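Local coordinates for Hcp protein (Burkholderia pseudomallei K96243, PDB 3WX6) that assembles into hexameric rings that probably build the tube of the type VI secretion system, through which effectors are delivered, at residues A[43-46]-A[50-53]; A[57-62]-A[83-88]. All coordinates share one frame; numbering follows the deposited sequence.

Interaction 1 of 2, residues A[43-46]-A[50-53]; sequences ARLQ and TPAA
L45 leans its side chain against P51, the first residue of the short helix 51-54, and so closes the loop after strand 36-40 onto a helix N-terminus with T50 at the N-cap. The CB of L45 points toward the helix, yet its nearest atom there, P51 CA, is still 6.3 Å away. CG, held anti to the backbone N (chi1 -176°), carries the chain onward but remains 5.2 Å from P51 CA. Only the two methyls touch. CD1 comes to 4.3 Å from P51 CA and lies 4.4 Å from the carbonyl oxygen of T50, while CD2 meets the pyrrolidine ring at CG, also 4.3 Å away. The forked end of leucine thus spreads over two parts of one proline, an apolar and rather loose contact that buries just 89 Å² in total. Proline suits the first turn of a helix, since its phi is already near the helical value and no backbone N-H is needed there. P51 also rests on M41.

The patch lies at the surface. R79 of a second subunit packs on both L45 and P51, and its NH2 is hydrogen-bonded to A43 O, so the loop takes part in subunit contacts. This is consistent with the role in assembly reported for an extended loop of this protein. T50 turns its CB away from the loop and uses its hydroxyl within its own segment: chi1 of 59° brings OG1 round to the A53 N-H of the first turn. That capping bond, A53 N to T50 OG1, is weak at 3.5 Å, with an N-H...O angle of 145°; A53 N also makes a weak bond to T50 O.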
loop_
_atom_site.group_PDB
_atom_site.type_symbol
_atom_site.label_atom_id
_atom_site.label_comp_id
_atom_site.label_asym_id
_atom_site.label_seq_id
_atom_site.Cartn_x
_atom_site.Cartn_y
_atom_site.Cartn_z
ATOM N N ALA A 43 -21.501 18.490 -9.530
ATOM C CA ALA A 43 -22.947 18.333 -9.486
ATOM C C ALA A 43 -23.620 19.695 -9.424
ATOM O O ALA A 43 -24.693 19.894 -9.992
ATOM C CB ALA A 43 -23.360 17.482 -8.312
ATOM N N ARG A 44 -22.982 20.629 -8.725
ATOM C CA ARG A 44 -23.516 21.976 -8.617
ATOM C C ARG A 44 -22.821 22.856 -9.642
ATOM O O ARG A 44 -21.608 23.066 -9.581
ATOM C CB ARG A 44 -23.317 22.517 -7.191
ATOM C CG ARG A 44 -23.276 24.042 -7.061
ATOM C CD ARG A 44 -22.458 24.486 -5.847
ATOM N NE ARG A 44 -22.266 25.937 -5.806
ATOM C CZ ARG A 44 -21.278 26.591 -6.411
ATOM N NH1 ARG A 44 -20.369 25.928 -7.110
ATOM N NH2 ARG A 44 -21.196 27.912 -6.308
ATOM N N LEU A 45 -23.599 23.348 -10.601
ATOM C CA LEU A 45 -23.062 24.220 -11.632
ATOM C C LEU A 45 -23.186 25.670 -11.176
ATOM O O LEU A 45 -24.281 26.144 -10.862
ATOM C CB LEU A 45 -23.785 24.005 -12.968
ATOM C CG LEU A 45 -23.267 24.794 -14.177
ATOM C CD1 LEU A 45 -21.834 24.410 -14.479
ATOM C CD2 LEU A 45 -24.132 24.585 -15.409
ATOM N N GLN A 46 -22.048 26.354 -11.110
ATOM C CA GLN A 46 -21.986 27.790 -10.845
ATOM C C GLN A 46 -22.978 28.604 -11.686
ATOM O O GLN A 46 -23.130 28.356 -12.882
ATOM C CB GLN A 46 -20.563 28.297 -11.107
ATOM C CG GLN A 46 -20.359 29.776 -10.830
ATOM C CD GLN A 46 -18.907 30.195 -10.934
ATOM O OE1 GLN A 46 -17.996 29.444 -10.581
ATOM N NE2 GLN A 46 -18.684 31.407 -11.423
ATOM N N THR A 50 -20.687 28.006 -18.057
ATOM C CA THR A 50 -20.877 26.987 -19.081
ATOM C C THR A 50 -20.361 25.648 -18.579
ATOM O O THR A 50 -19.311 25.595 -17.938
ATOM C CB THR A 50 -20.145 27.346 -20.389
ATOM O OG1 THR A 50 -18.741 27.490 -20.132
ATOM C CG2 THR A 50 -20.694 28.650 -20.954
ATOM N N PRO A 51 -21.109 24.563 -18.849
ATOM C CA PRO A 51 -20.709 23.206 -18.459
ATOM C C PRO A 51 -19.266 22.879 -18.816
ATOM O O PRO A 51 -18.591 22.209 -18.034
ATOM C CB PRO A 51 -21.679 22.322 -19.242
ATOM C CG PRO A 51 -22.912 23.142 -19.308
ATOM C CD PRO A 51 -22.441 24.570 -19.477
ATOM N N ALA A 52 -18.811 23.329 -19.981
ATOM C CA ALA A 52 -17.436 23.097 -20.400
ATOM C C ALA A 52 -16.409 23.721 -19.455
ATOM O O ALA A 52 -15.369 23.123 -19.176
ATOM C CB ALA A 52 -17.228 23.622 -21.804
ATOM N N ALA A 53 -16.702 24.919 -18.958
ATOM C CA ALA A 53 -15.764 25.620 -18.090
ATOM C C ALA A 53 -15.720 24.988 -16.708
ATOM O O ALA A 53 -14.705 25.069 -16.021
ATOM C CB ALA A 53 -16.129 27.088 -17.992
#

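Interaction 2 of 2, residues A[57-62]-A[83-88]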
loop_
_atom_site.group_PDB
_atom_site.type_symbol
_atom_site.label_atom_id
_atom_site.label_comp_id
_atom_site.label_asym_id
_atom_site.label_seq_id
_atom_site.Cartn_x
_atom_site.Cartn_y
_atom_site.Cartn_z
ATOM N N GLY A 57 -11.483 17.792 -18.771
ATOM C CA GLY A 57 -11.234 16.564 -19.490
ATOM C C GLY A 57 -9.745 16.328 -19.583
ATOM O O GLY A 57 -8.992 17.197 -20.022
ATOM N N THR A 58 -9.323 15.143 -19.160
ATOM C CA THR A 58 -7.919 14.780 -19.181
ATOM C C THR A 58 -7.743 13.344 -19.655
ATOM O O THR A 58 -8.376 12.433 -19.122
ATOM C CB THR A 58 -7.302 14.928 -17.776
ATOM O OG1 THR A 58 -7.088 16.316 -17.481
ATOM C CG2 THR A 58 -5.985 14.185 -17.684
ATOM N N ILE A 59 -6.892 13.137 -20.653
ATOM C CA ILE A 59 -6.521 11.778 -21.030
ATOM C C ILE A 59 -5.022 11.578 -20.820
ATOM O O ILE A 59 -4.202 12.387 -21.257
ATOM C CB ILE A 59 -6.938 11.446 -22.499
ATOM C CG1 ILE A 59 -6.722 9.962 -22.803
ATOM C CG2 ILE A 59 -6.231 12.345 -23.515
ATOM C CD1 ILE A 59 -7.334 9.526 -24.113
ATOM N N THR A 60 -4.668 10.518 -20.103
ATOM C CA THR A 60 -3.270 10.237 -19.814
ATOM C C THR A 60 -2.778 9.040 -20.606
ATOM O O THR A 60 -3.287 7.938 -20.440
ATOM C CB THR A 60 -3.041 9.970 -18.308
ATOM O OG1 THR A 60 -3.291 11.167 -17.557
ATOM C CG2 THR A 60 -1.613 9.520 -18.060
ATOM N N LEU A 61 -1.775 9.256 -21.451
ATOM C CA LEU A 61 -1.248 8.186 -22.288
ATOM C C LEU A 61 0.095 7.707 -21.766
ATOM O O LEU A 61 0.998 8.513 -21.537
ATOM C CB LEU A 61 -1.093 8.643 -23.748
ATOM C CG LEU A 61 -2.278 8.951 -24.678
ATOM C CD1 LEU A 61 -3.156 10.065 -24.175
ATOM C CD2 LEU A 61 -1.777 9.266 -26.082
ATOM N N THR A 62 0.233 6.398 -21.575
ATOM C CA THR A 62 1.547 5.847 -21.259
ATOM C C THR A 62 2.062 5.107 -22.481
ATOM O O THR A 62 1.303 4.457 -23.197
ATOM C CB THR A 62 1.541 4.916 -20.007
ATOM O OG1 THR A 62 2.887 4.554 -19.670
ATOM C CG2 THR A 62 0.735 3.660 -20.240
ATOM N N GLU A 83 -2.959 19.920 -33.280
ATOM C CA GLU A 83 -3.893 20.232 -34.355
ATOM C C GLU A 83 -4.838 19.067 -34.631
ATOM O O GLU A 83 -6.026 19.270 -34.875
ATOM C CB GLU A 83 -3.130 20.604 -35.631
ATOM C CG GLU A 83 -3.810 21.664 -36.490
ATOM C CD GLU A 83 -2.986 22.021 -37.716
ATOM O OE1 GLU A 83 -1.969 21.336 -37.954
ATOM O OE2 GLU A 83 -3.341 22.982 -38.435
ATOM N N GLU A 84 -4.297 17.853 -34.613
ATOM C CA GLU A 84 -5.108 16.639 -34.593
ATOM C C GLU A 84 -4.732 15.759 -33.399
ATOM O O GLU A 84 -3.555 15.540 -33.120
ATOM C CB GLU A 84 -4.979 15.862 -35.910
ATOM C CG GLU A 84 -5.685 14.512 -35.895
ATOM C CD GLU A 84 -5.462 13.708 -37.162
ATOM O OE1 GLU A 84 -4.511 14.016 -37.915
ATOM O OE2 GLU A 84 -6.247 12.765 -37.404
ATOM N N PHE A 85 -5.742 15.267 -32.694
ATOM C CA PHE A 85 -5.539 14.310 -31.615
ATOM C C PHE A 85 -6.611 13.258 -31.739
ATOM O O PHE A 85 -7.755 13.448 -31.333
ATOM C CB PHE A 85 -5.577 14.981 -30.250
ATOM C CG PHE A 85 -4.886 14.198 -29.175
ATOM C CD1 PHE A 85 -5.580 13.261 -28.421
ATOM C CD2 PHE A 85 -3.538 14.377 -28.933
ATOM C CE1 PHE A 85 -4.943 12.537 -27.429
ATOM C CE2 PHE A 85 -2.896 13.652 -27.953
ATOM C CZ PHE A 85 -3.599 12.732 -27.193
ATOM N N GLU A 86 -6.224 12.145 -32.334
ATOM C CA GLU A 86 -7.166 11.105 -32.640
ATOM C C GLU A 86 -6.631 9.779 -32.142
ATOM O O GLU A 86 -5.538 9.352 -32.506
ATOM C CB GLU A 86 -7.430 11.115 -34.152
ATOM C CG GLU A 86 -7.945 9.847 -34.757
ATOM C CD GLU A 86 -8.523 10.070 -36.144
ATOM O OE1 GLU A 86 -8.913 11.220 -36.443
ATOM O OE2 GLU A 86 -8.599 9.103 -36.930
ATOM N N ILE A 87 -7.409 9.151 -31.274
ATOM C CA ILE A 87 -7.003 7.907 -30.654
ATOM C C ILE A 87 -7.909 6.784 -31.148
ATOM O O ILE A 87 -9.118 6.814 -30.912
ATOM C CB ILE A 87 -7.070 8.000 -29.108
ATOM C CG1 ILE A 87 -5.853 8.736 -28.530
ATOM C CG2 ILE A 87 -7.147 6.621 -28.492
ATOM C CD1 ILE A 87 -4.549 7.981 -28.646
ATOM N N THR A 88 -7.351 5.828 -31.887
ATOM C CA THR A 88 -8.152 4.703 -32.364
ATOM C C THR A 88 -7.837 3.550 -31.430
ATOM O O THR A 88 -6.690 3.348 -31.029
ATOM C CB THR A 88 -7.875 4.347 -33.844
ATOM O OG1 THR A 88 -8.763 3.304 -34.269
ATOM C CG2 THR A 88 -6.471 3.895 -34.037
#
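F85 brings the far end of its ring up against I59 and L61, the two inward-facing residues of strand 57-62 that meet segment 83-88. Its CG is anti to the backbone N (chi1 -158°), which sends the ring tip toward the opposing strand. There L61 CD1 meets the ring at its edge, near its plane, 4.1 Å from F85 CZ. I59 comes in obliquely, its CG2 4.1 Å from F85 CE1. Beside them, L61 CD2 and I87 CD1 meet tip to tip at 4.0 Å. Methyl groups and a flat ring suit this buried layer, because they fill it by surface contact and have no polar side-chain atom to satisfy. No hydrogen bond links the segments: these strands belong to two different sheets, 11.5 Å apart at their axes and crossing at 70°, which face each other across the hydrophobic core of the Hcp beta-barrel. F146 adds a second ring against F85, its plane inclined by about 55°. The outward faces of both strands are polar and take no part in the contact. T58 and T60, partly exposed, pack on K145 on one sheet; E84 and E86 look out from the other, where E86 OE2 accepts a hydrogen bond from L105 N.

How the interactions relate
Interactions 1 and 2 follow one another along the chain, since helix 51-54 leads almost directly into strand 56-63, but their centres are 23 Å apart and neither touches the other. Interaction 2 sits about 4 Å from the centre of the chain, in the barrel interior, whereas interaction 1 lies about 21 Å out, on a loop projecting from the barrel. Each is close to a different subunit: a second subunit meets the loop, while E64 of another packs on I59 and S20 of that same subunit hydrogen-bonds to T88 O. Residues 43-62 thus run without a break from the protruding loop into one wall of the barrel.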